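Long-range contacts in Esterase/lipase-like protein (Caldicellulosiruptor lactoaceticus 6A, PDB 6A6O), which hydrolyses acetyl esters and xylosides, acting as a bifunctional enzyme with acetyl esterase and 1,4-beta-xylosidase activity: residues A[50-61]-A[121-132]; A[171-179]-A[197-205]. All coordinates share one frame; numbering follows the deposited sequence.

From the N terminus, strand 54-60 follows strands 21-22 and 42-46 and is the first strand of these contacts. Interaction 1 (50-61 with 121-132) sets strand 127-132 parallel beside it. This closes a loop of about sixty residues, nearly half of it helix, that also holds strand 86-91, the other neighbour of strand 54-60. The chain then runs through helix 134-142 and strand 167-170. Interaction 2 (171-179 with 197-205) closes a shorter loop, which holds helix 182-189. The two loops follow in series and neither nest nor cross. Interaction 1 lies in the central sheet, interaction 2 beyond the C-terminal end of strand 167-170. Their centres are about 25 Å apart, yet Phe-132 CD2 packs 3.3 Å from Tyr-171 OH.

Interaction 1: residues A[50-61]-A[121-132]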
loop_
_atom_site.group_PDB
_atom_site.type_symbol
_atom_site.label_atom_id
_atom_site.label_comp_id
_atom_site.label_asym_id
_atom_site.label_seq_id
_atom_site.Cartn_x
_atom_site.Cartn_y
_atom_site.Cartn_z
ATOM N N SER A 50 9.981 21.354 -2.112
ATOM C CA SER A 50 11.249 21.153 -2.801
ATOM C C SER A 50 11.214 21.879 -4.137
ATOM O O SER A 50 10.146 22.124 -4.704
ATOM C CB SER A 50 11.546 19.666 -3.015
ATOM O OG SER A 50 12.688 19.491 -3.835
ATOM N N SER A 51 12.407 22.212 -4.634
ATOM C CA SER A 51 12.565 22.837 -5.939
ATOM C C SER A 51 12.718 21.825 -7.070
ATOM O O SER A 51 12.610 22.207 -8.240
ATOM C CB SER A 51 13.779 23.776 -5.931
ATOM O OG SER A 51 14.984 23.051 -5.747
ATOM N N LYS A 52 12.975 20.560 -6.754
ATOM C CA LYS A 52 13.055 19.492 -7.738
ATOM C C LYS A 52 11.857 18.560 -7.590
ATOM O O LYS A 52 11.115 18.607 -6.604
ATOM C CB LYS A 52 14.366 18.707 -7.585
ATOM C CG LYS A 52 14.427 17.838 -6.329
ATOM C CD LYS A 52 15.862 17.574 -5.875
ATOM C CE LYS A 52 16.695 16.926 -6.972
ATOM N NZ LYS A 52 18.004 16.441 -6.450
ATOM N N GLN A 53 11.668 17.720 -8.605
ATOM C CA GLN A 53 10.648 16.683 -8.550
ATOM C C GLN A 53 10.969 15.695 -7.440
ATOM O O GLN A 53 12.127 15.311 -7.250
ATOM C CB GLN A 53 10.586 15.939 -9.882
ATOM C CG GLN A 53 9.305 16.105 -10.643
ATOM C CD GLN A 53 9.315 15.276 -11.912
ATOM O OE1 GLN A 53 10.278 14.548 -12.183
ATOM N NE2 GLN A 53 8.246 15.375 -12.694
ATOM N N LEU A 54 9.939 15.265 -6.718
ATOM C CA LEU A 54 10.220 14.335 -5.635
ATOM C C LEU A 54 9.583 12.977 -5.886
ATOM O O LEU A 54 8.532 12.885 -6.527
ATOM C CB LEU A 54 9.699 14.867 -4.299
ATOM C CG LEU A 54 10.451 16.080 -3.775
ATOM C CD1 LEU A 54 9.801 16.515 -2.493
ATOM C CD2 LEU A 54 11.903 15.730 -3.555
ATOM N N PRO A 55 10.186 11.911 -5.365
ATOM C CA PRO A 55 9.501 10.617 -5.325
ATOM C C PRO A 55 8.422 10.634 -4.252
ATOM O O PRO A 55 8.402 11.492 -3.360
ATOM C CB PRO A 55 10.627 9.642 -4.969
ATOM C CG PRO A 55 11.515 10.458 -4.081
ATOM C CD PRO A 55 11.508 11.846 -4.712
ATOM N N CYS A 56 7.509 9.668 -4.351
ATOM C CA CYS A 56 6.300 9.662 -3.542
ATOM C C CYS A 56 5.985 8.240 -3.093
ATOM O O CYS A 56 6.114 7.299 -3.876
ATOM C CB CYS A 56 5.111 10.234 -4.338
ATOM S SG CYS A 56 3.509 9.971 -3.611
ATOM N N ILE A 57 5.581 8.088 -1.832
ATOM C CA ILE A 57 5.068 6.821 -1.318
ATOM C C ILE A 57 3.672 7.058 -0.760
ATOM O O ILE A 57 3.469 7.966 0.056
ATOM C CB ILE A 57 5.978 6.233 -0.224
ATOM C CG1 ILE A 57 7.310 5.744 -0.821
ATOM C CG2 ILE A 57 5.252 5.116 0.511
ATOM C CD1 ILE A 57 7.185 4.428 -1.617
ATOM N N ILE A 58 2.713 6.239 -1.180
ATOM C CA ILE A 58 1.386 6.238 -0.572
ATOM C C ILE A 58 1.356 5.136 0.471
ATOM O O ILE A 58 1.628 3.968 0.156
ATOM C CB ILE A 58 0.278 6.025 -1.617
ATOM C CG1 ILE A 58 0.420 7.030 -2.763
ATOM C CG2 ILE A 58 -1.097 6.133 -0.952
ATOM C CD1 ILE A 58 -0.512 6.726 -3.944
ATOM N N VAL A 59 1.017 5.501 1.701
ATOM C CA VAL A 59 1.041 4.589 2.836
ATOM C C VAL A 59 -0.342 3.982 3.019
ATOM O O VAL A 59 -1.339 4.711 3.118
ATOM C CB VAL A 59 1.497 5.305 4.113
ATOM C CG1 VAL A 59 1.391 4.344 5.305
ATOM C CG2 VAL A 59 2.908 5.827 3.937
ATOM N N PHE A 60 -0.405 2.640 3.054
ATOM C CA PHE A 60 -1.639 1.899 3.295
ATOM C C PHE A 60 -1.599 1.377 4.728
ATOM O O PHE A 60 -0.943 0.354 4.986
ATOM C CB PHE A 60 -1.789 0.720 2.321
ATOM C CG PHE A 60 -1.942 1.079 0.864
ATOM C CD1 PHE A 60 -1.768 2.368 0.385
ATOM C CD2 PHE A 60 -2.268 0.079 -0.039
ATOM C CE1 PHE A 60 -1.915 2.652 -0.955
ATOM C CE2 PHE A 60 -2.422 0.352 -1.391
ATOM C CZ PHE A 60 -2.239 1.636 -1.856
ATOM N N PRO A 61 -2.286 1.998 5.683
ATOM C CA PRO A 61 -2.265 1.483 7.055
ATOM C C PRO A 61 -2.985 0.145 7.152
ATOM O O PRO A 61 -3.830 -0.197 6.323
ATOM C CB PRO A 61 -3.000 2.571 7.857
ATOM C CG PRO A 61 -3.896 3.214 6.854
ATOM C CD PRO A 61 -3.185 3.161 5.534
ATOM N N ASN A 121 4.267 18.325 -7.647
ATOM C CA ASN A 121 5.729 18.304 -7.725
ATOM C C ASN A 121 6.281 16.904 -7.446
ATOM O O ASN A 121 7.303 16.738 -6.772
ATOM C CB ASN A 121 6.354 19.336 -6.780
ATOM C CG ASN A 121 7.833 19.532 -7.029
ATOM O OD1 ASN A 121 8.304 19.427 -8.163
ATOM N ND2 ASN A 121 8.582 19.796 -5.962
ATOM N N ILE A 122 5.605 15.888 -7.983
ATOM C CA ILE A 122 5.969 14.487 -7.787
ATOM C C ILE A 122 6.367 13.877 -9.126
ATOM O O ILE A 122 5.750 14.167 -10.157
ATOM C CB ILE A 122 4.797 13.709 -7.156
ATOM C CG1 ILE A 122 4.659 14.077 -5.677
ATOM C CG2 ILE A 122 4.951 12.202 -7.365
ATOM C CD1 ILE A 122 3.304 13.754 -5.118
ATOM N N ASP A 123 7.396 13.036 -9.108
ATOM C CA ASP A 123 7.802 12.292 -10.297
ATOM C C ASP A 123 6.769 11.208 -10.573
ATOM O O ASP A 123 6.587 10.316 -9.731
ATOM C CB ASP A 123 9.186 11.702 -10.067
ATOM C CG ASP A 123 9.729 10.931 -11.265
ATOM O OD1 ASP A 123 9.018 10.719 -12.274
ATOM O OD2 ASP A 123 10.913 10.538 -11.188
ATOM N N PRO A 124 6.050 11.252 -11.703
ATOM C CA PRO A 124 5.020 10.228 -11.949
ATOM C C PRO A 124 5.596 8.834 -12.138
ATOM O O PRO A 124 4.849 7.848 -12.061
ATOM C CB PRO A 124 4.323 10.728 -13.224
ATOM C CG PRO A 124 5.395 11.487 -13.942
ATOM C CD PRO A 124 6.202 12.170 -12.850
ATOM N N ASN A 125 6.900 8.718 -12.365
ATOM C CA ASN A 125 7.547 7.420 -12.478
ATOM C C ASN A 125 8.241 6.995 -11.195
ATOM O O ASN A 125 8.964 5.999 -11.198
ATOM C CB ASN A 125 8.528 7.428 -13.645
ATOM C CG ASN A 125 7.821 7.644 -14.960
ATOM O OD1 ASN A 125 6.849 6.951 -15.257
ATOM N ND2 ASN A 125 8.269 8.629 -15.733
ATOM N N ARG A 126 8.009 7.706 -10.096
ATOM C CA ARG A 126 8.492 7.304 -8.777
ATOM C C ARG A 126 7.358 7.468 -7.764
ATOM O O ARG A 126 7.441 8.233 -6.805
ATOM C CB ARG A 126 9.729 8.097 -8.358
ATOM C CG ARG A 126 11.014 7.646 -9.063
ATOM C CD ARG A 126 12.229 8.361 -8.517
ATOM N NE ARG A 126 12.184 9.799 -8.783
ATOM C CZ ARG A 126 12.814 10.719 -8.051
ATOM N NH1 ARG A 126 13.532 10.356 -6.995
ATOM N NH2 ARG A 126 12.725 12.006 -8.368
ATOM N N ILE A 127 6.270 6.739 -8.002
ATOM C CA ILE A 127 5.127 6.683 -7.100
ATOM C C ILE A 127 4.980 5.236 -6.659
ATOM O O ILE A 127 4.554 4.388 -7.452
ATOM C CB ILE A 127 3.837 7.177 -7.766
ATOM C CG1 ILE A 127 3.967 8.653 -8.159
ATOM C CG2 ILE A 127 2.633 6.980 -6.835
ATOM C CD1 ILE A 127 2.869 9.113 -9.087
ATOM N N GLY A 128 5.324 4.951 -5.400
ATOM C CA GLY A 128 5.227 3.623 -4.840
ATOM C C GLY A 128 4.196 3.553 -3.723
ATOM O O GLY A 128 3.585 4.547 -3.330
ATOM N N VAL A 129 4.010 2.339 -3.210
ATOM C CA VAL A 129 3.067 2.107 -2.125
ATOM C C VAL A 129 3.778 1.350 -1.011
ATOM O O VAL A 129 4.701 0.564 -1.253
ATOM C CB VAL A 129 1.803 1.334 -2.581
ATOM C CG1 VAL A 129 0.976 2.190 -3.587
ATOM C CG2 VAL A 129 2.196 -0.042 -3.157
ATOM N N LEU A 130 3.354 1.625 0.222
ATOM C CA LEU A 130 3.902 0.987 1.412
ATOM C C LEU A 130 2.724 0.607 2.299
ATOM O O LEU A 130 1.887 1.453 2.618
ATOM C CB LEU A 130 4.893 1.927 2.129
ATOM C CG LEU A 130 5.618 1.422 3.386
ATOM C CD1 LEU A 130 6.945 2.132 3.623
ATOM C CD2 LEU A 130 4.722 1.578 4.632
ATOM N N GLY A 131 2.623 -0.665 2.664
ATOM C CA GLY A 131 1.477 -1.147 3.410
ATOM C C GLY A 131 1.889 -2.019 4.577
ATOM O O GLY A 131 2.879 -2.744 4.518
ATOM N N PHE A 132 1.095 -1.929 5.644
ATOM C CA PHE A 132 1.244 -2.717 6.859
ATOM C C PHE A 132 0.077 -3.687 6.999
ATOM O O PHE A 132 -1.086 -3.268 6.954
ATOM C CB PHE A 132 1.261 -1.823 8.102
ATOM C CG PHE A 132 2.377 -0.825 8.142
ATOM C CD1 PHE A 132 2.240 0.421 7.543
ATOM C CD2 PHE A 132 3.556 -1.128 8.812
ATOM C CE1 PHE A 132 3.272 1.351 7.619
ATOM C CE2 PHE A 132 4.583 -0.218 8.890
ATOM C CZ PHE A 132 4.447 1.024 8.283
HETATM O O HOH W 1 6.300 16.461 -11.781
HETATM O O HOH W 2 12.499 13.464 -10.905
#
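Arg-126 sets CG beside its own backbone N (chi1 -76°) and bends at chi3, which folds its guanidinium over the ring of Pro-55. The two side chains run side by side, with NH1 3.4 Å from Pro-55 CD. One guanidinium edge is held by Asp-123, where NE donates to OD2 in a salt bridge of 2.8 Å. NH1 also bonds to Phe-281 O. Asn-121 has CG anti to N (chi1 -169°), and its ND2 donates to Lys-52 O at 2.9 Å. That bond is bent, 132° at the hydrogen, and arrives from above the carbonyl plane. Gln-53 lies across Asp-123 at about a right angle. One water links Gln-53 OE1 to Arg-126 NH2. Strands 54-60 and 127-132 are neighbouring parallel strands of a sheet arranged as in alpha/beta hydrolases. Gly-131 belongs to a GxSxG sequence, consistent with a nucleophile elbow just after this strand. Backbone bonds run from Leu-54 N to Asn-121 O through to Phe-132 N and Phe-60 O. The type I turn from Asp-123 to Arg-126 separates the short strand 122-123 from strand 127-132; pairing with 54-60 resumes when Cys-56 N donates to Arg-126 O. On one face of the sheet Ile-57 CG2 touches Leu-130 CB at 3.6 Å. Ile-57 CD1 lies over Gly-128, 3.9 Å from its CA. On the other face Cys-56 CB meets Ile-122 CG2 at 3.6 Å. There Val-129 sits over the Phe-60 ring near its rim, CG1 3.7 Å from CZ, while helix 134-142 also packs on both residues.

Interaction 2: residues A[171-179]-A[197-205]; sequences YPVISLAEF and LVWTLSSHN
Ser-202 and Leu-176 meet in the tight part of this contact. Leu-176 N donates to Ser-202 OG at 2.9 Å, nearly straight at 167°. The same hydroxyl donates to Val-198 O at 2.6 Å, one turn back in the helix, so two bonds fix its rotation. Next to it Ser-203 N donates to Ile-174 O at 3.0 Å. Ile-174 lays CG2 and CD1 against Ser-203 OG, CD1 at 3.4 Å, and that hydroxyl bonds to Ser-140 OG. The Leu-176 side chain covers the end of helix 195-200, with CD1 3.8 Å from Leu-201 CB. The contact joins the loop after strand 167-170 of the alpha/beta sheet to the end of that helix. Asn-229 of helix 228-239 grips the loop through Ile-174 N, Ser-175 N and Phe-179 O, and Leu-189 of helix 182-189 packs on Leu-176 and Leu-201. The outer side is looser. There exposed Ala-177 meets Val-198 by a single methyl pair, CB to CG1 at 3.9 Å. The His-204 ring is only partly exposed and approaches Ser-175 obliquely, its CE1 3.9 Å from CB. Its ND1 lies near Ile-174 CG2 and is buried by the contact with no partner in the model.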
loop_
_atom_site.group_PDB
_atom_site.type_symbol
_atom_site.label_atom_id
_atom_site.label_comp_id
_atom_site.label_asym_id
_atom_site.label_seq_id
_atom_site.Cartn_x
_atom_site.Cartn_y
_atom_site.Cartn_z
ATOM N N TYR A 171 5.107 -6.688 7.539
ATOM C CA TYR A 171 4.348 -7.823 8.058
ATOM C C TYR A 171 3.016 -8.001 7.324
ATOM O O TYR A 171 1.948 -7.997 7.951
ATOM C CB TYR A 171 4.158 -7.690 9.584
ATOM C CG TYR A 171 3.855 -6.303 10.132
ATOM C CD1 TYR A 171 2.535 -5.823 10.195
ATOM C CD2 TYR A 171 4.874 -5.491 10.620
ATOM C CE1 TYR A 171 2.259 -4.558 10.717
ATOM C CE2 TYR A 171 4.609 -4.230 11.141
ATOM C CZ TYR A 171 3.308 -3.771 11.192
ATOM O OH TYR A 171 3.064 -2.517 11.717
ATOM N N PRO A 172 3.045 -8.239 6.006
ATOM C CA PRO A 172 1.811 -8.247 5.209
ATOM C C PRO A 172 0.959 -9.503 5.343
ATOM O O PRO A 172 1.459 -10.628 5.427
ATOM C CB PRO A 172 2.336 -8.138 3.768
ATOM C CG PRO A 172 3.660 -8.854 3.840
ATOM C CD PRO A 172 4.239 -8.398 5.154
ATOM N N VAL A 173 -0.357 -9.276 5.354
ATOM C CA VAL A 173 -1.321 -10.281 4.933
ATOM C C VAL A 173 -1.130 -10.515 3.442
ATOM O O VAL A 173 -1.115 -9.562 2.661
ATOM C CB VAL A 173 -2.741 -9.788 5.250
ATOM C CG1 VAL A 173 -3.798 -10.664 4.608
ATOM C CG2 VAL A 173 -2.931 -9.679 6.781
ATOM N N ILE A 174 -0.950 -11.776 3.038
ATOM C CA ILE A 174 -0.657 -12.071 1.633
ATOM C C ILE A 174 -1.613 -13.148 1.149
ATOM O O ILE A 174 -2.346 -12.967 0.163
ATOM C CB ILE A 174 0.812 -12.516 1.440
ATOM C CG1 ILE A 174 1.784 -11.349 1.657
ATOM C CG2 ILE A 174 1.030 -13.115 0.042
ATOM C CD1 ILE A 174 1.691 -10.217 0.614
ATOM N N SER A 175 -1.603 -14.280 1.845
ATOM C CA SER A 175 -2.444 -15.417 1.509
ATOM C C SER A 175 -3.793 -15.327 2.222
ATOM O O SER A 175 -3.867 -14.976 3.407
ATOM C CB SER A 175 -1.733 -16.716 1.891
ATOM O OG SER A 175 -2.592 -17.826 1.750
ATOM N N LEU A 176 -4.856 -15.662 1.499
ATOM C CA LEU A 176 -6.203 -15.633 2.056
ATOM C C LEU A 176 -6.579 -16.997 2.629
ATOM O O LEU A 176 -7.434 -17.099 3.508
ATOM C CB LEU A 176 -7.216 -15.213 0.988
ATOM C CG LEU A 176 -7.378 -13.709 0.764
ATOM C CD1 LEU A 176 -8.807 -13.375 0.364
ATOM C CD2 LEU A 176 -6.969 -12.933 2.006
ATOM N N ALA A 177 -5.931 -18.043 2.123
ATOM C CA ALA A 177 -6.190 -19.405 2.581
ATOM C C ALA A 177 -5.142 -19.844 3.598
ATOM O O ALA A 177 -5.191 -19.450 4.763
ATOM C CB ALA A 177 -6.224 -20.364 1.402
ATOM N N GLU A 178 -4.196 -20.665 3.152
ATOM C CA GLU A 178 -3.134 -21.147 4.026
ATOM C C GLU A 178 -2.413 -19.968 4.666
ATOM O O GLU A 178 -2.088 -18.991 3.992
ATOM C CB GLU A 178 -2.143 -22.011 3.244
ATOM C CG GLU A 178 -0.887 -22.372 4.020
ATOM C CD GLU A 178 -0.760 -23.863 4.261
ATOM O OE1 GLU A 178 -0.072 -24.539 3.468
ATOM O OE2 GLU A 178 -1.348 -24.360 5.245
ATOM N N PHE A 179 -2.165 -20.060 5.969
ATOM C CA PHE A 179 -1.488 -18.978 6.687
ATOM C C PHE A 179 -2.254 -17.662 6.643
ATOM O O PHE A 179 -1.675 -16.607 6.892
ATOM C CB PHE A 179 -0.059 -18.755 6.163
ATOM C CG PHE A 179 0.716 -20.026 5.954
ATOM C CD1 PHE A 179 1.072 -20.825 7.029
ATOM C CD2 PHE A 179 1.098 -20.413 4.679
ATOM C CE1 PHE A 179 1.783 -21.991 6.836
ATOM C CE2 PHE A 179 1.814 -21.572 4.478
ATOM C CZ PHE A 179 2.158 -22.361 5.556
ATOM N N LEU A 197 -11.996 -16.061 -5.742
ATOM C CA LEU A 197 -11.499 -14.832 -5.133
ATOM C C LEU A 197 -10.448 -15.127 -4.074
ATOM O O LEU A 197 -9.480 -14.372 -3.930
ATOM C CB LEU A 197 -12.653 -14.035 -4.530
ATOM C CG LEU A 197 -13.567 -13.333 -5.551
ATOM C CD1 LEU A 197 -14.700 -12.579 -4.846
ATOM C CD2 LEU A 197 -12.797 -12.391 -6.477
ATOM N N VAL A 198 -10.612 -16.217 -3.327
ATOM C CA VAL A 198 -9.569 -16.594 -2.376
ATOM C C VAL A 198 -8.241 -16.773 -3.101
ATOM O O VAL A 198 -7.184 -16.354 -2.614
ATOM C CB VAL A 198 -9.970 -17.861 -1.602
ATOM C CG1 VAL A 198 -8.769 -18.398 -0.825
ATOM C CG2 VAL A 198 -11.123 -17.554 -0.649
ATOM N N TRP A 199 -8.278 -17.386 -4.284
ATOM C CA TRP A 199 -7.056 -17.600 -5.051
ATOM C C TRP A 199 -6.521 -16.289 -5.630
ATOM O O TRP A 199 -5.335 -15.977 -5.480
ATOM C CB TRP A 199 -7.314 -18.627 -6.158
ATOM C CG TRP A 199 -6.062 -19.150 -6.782
ATOM C CD1 TRP A 199 -5.425 -20.324 -6.485
ATOM C CD2 TRP A 199 -5.294 -18.524 -7.814
ATOM N NE1 TRP A 199 -4.306 -20.466 -7.271
ATOM C CE2 TRP A 199 -4.202 -19.380 -8.099
ATOM C CE3 TRP A 199 -5.424 -17.329 -8.533
ATOM C CZ2 TRP A 199 -3.239 -19.073 -9.061
ATOM C CZ3 TRP A 199 -4.462 -17.023 -9.497
ATOM C CH2 TRP A 199 -3.381 -17.896 -9.745
ATOM N N THR A 200 -7.378 -15.499 -6.294
ATOM C CA THR A 200 -6.865 -14.306 -6.958
ATOM C C THR A 200 -6.518 -13.200 -5.970
ATOM O O THR A 200 -5.727 -12.314 -6.306
ATOM C CB THR A 200 -7.857 -13.786 -8.007
ATOM O OG1 THR A 200 -9.049 -13.336 -7.351
ATOM C CG2 THR A 200 -8.199 -14.898 -9.015
ATOM N N LEU A 201 -7.055 -13.246 -4.751
ATOM C CA LEU A 201 -6.696 -12.271 -3.728
ATOM C C LEU A 201 -5.636 -12.798 -2.764
ATOM O O LEU A 201 -5.285 -12.105 -1.800
ATOM C CB LEU A 201 -7.937 -11.839 -2.954
ATOM C CG LEU A 201 -9.017 -11.224 -3.838
ATOM C CD1 LEU A 201 -10.232 -10.868 -2.975
ATOM C CD2 LEU A 201 -8.487 -9.992 -4.583
ATOM N N SER A 202 -5.128 -14.008 -2.990
ATOM C CA SER A 202 -3.889 -14.448 -2.350
ATOM C C SER A 202 -2.771 -13.926 -3.245
ATOM O O SER A 202 -2.502 -14.484 -4.314
ATOM C CB SER A 202 -3.870 -15.965 -2.190
ATOM O OG SER A 202 -4.897 -16.377 -1.295
ATOM N N SER A 203 -2.153 -12.814 -2.838
ATOM C CA SER A 203 -1.463 -11.984 -3.819
ATOM C C SER A 203 -0.188 -12.629 -4.347
ATOM O O SER A 203 0.253 -12.268 -5.444
ATOM C CB SER A 203 -1.159 -10.603 -3.230
ATOM O OG SER A 203 -0.351 -10.691 -2.059
ATOM N N HIS A 204 0.404 -13.584 -3.618
ATOM C CA HIS A 204 1.566 -14.278 -4.176
ATOM C C HIS A 204 1.205 -15.030 -5.455
ATOM O O HIS A 204 2.061 -15.212 -6.330
ATOM C CB HIS A 204 2.197 -15.222 -3.137
ATOM C CG HIS A 204 1.319 -16.352 -2.699
ATOM N ND1 HIS A 204 0.161 -16.164 -1.968
ATOM C CD2 HIS A 204 1.442 -17.691 -2.866
ATOM C CE1 HIS A 204 -0.391 -17.336 -1.711
ATOM N NE2 HIS A 204 0.370 -18.279 -2.240
ATOM N N ASN A 205 -0.066 -15.426 -5.603
ATOM C CA ASN A 205 -0.527 -16.107 -6.814
ATOM C C ASN A 205 -0.518 -15.202 -8.046
ATOM O O ASN A 205 -0.509 -15.706 -9.180
ATOM C CB ASN A 205 -1.961 -16.626 -6.620
ATOM C CG ASN A 205 -2.049 -17.826 -5.701
ATOM O OD1 ASN A 205 -1.136 -18.659 -5.622
ATOM N ND2 ASN A 205 -3.176 -17.934 -5.003
#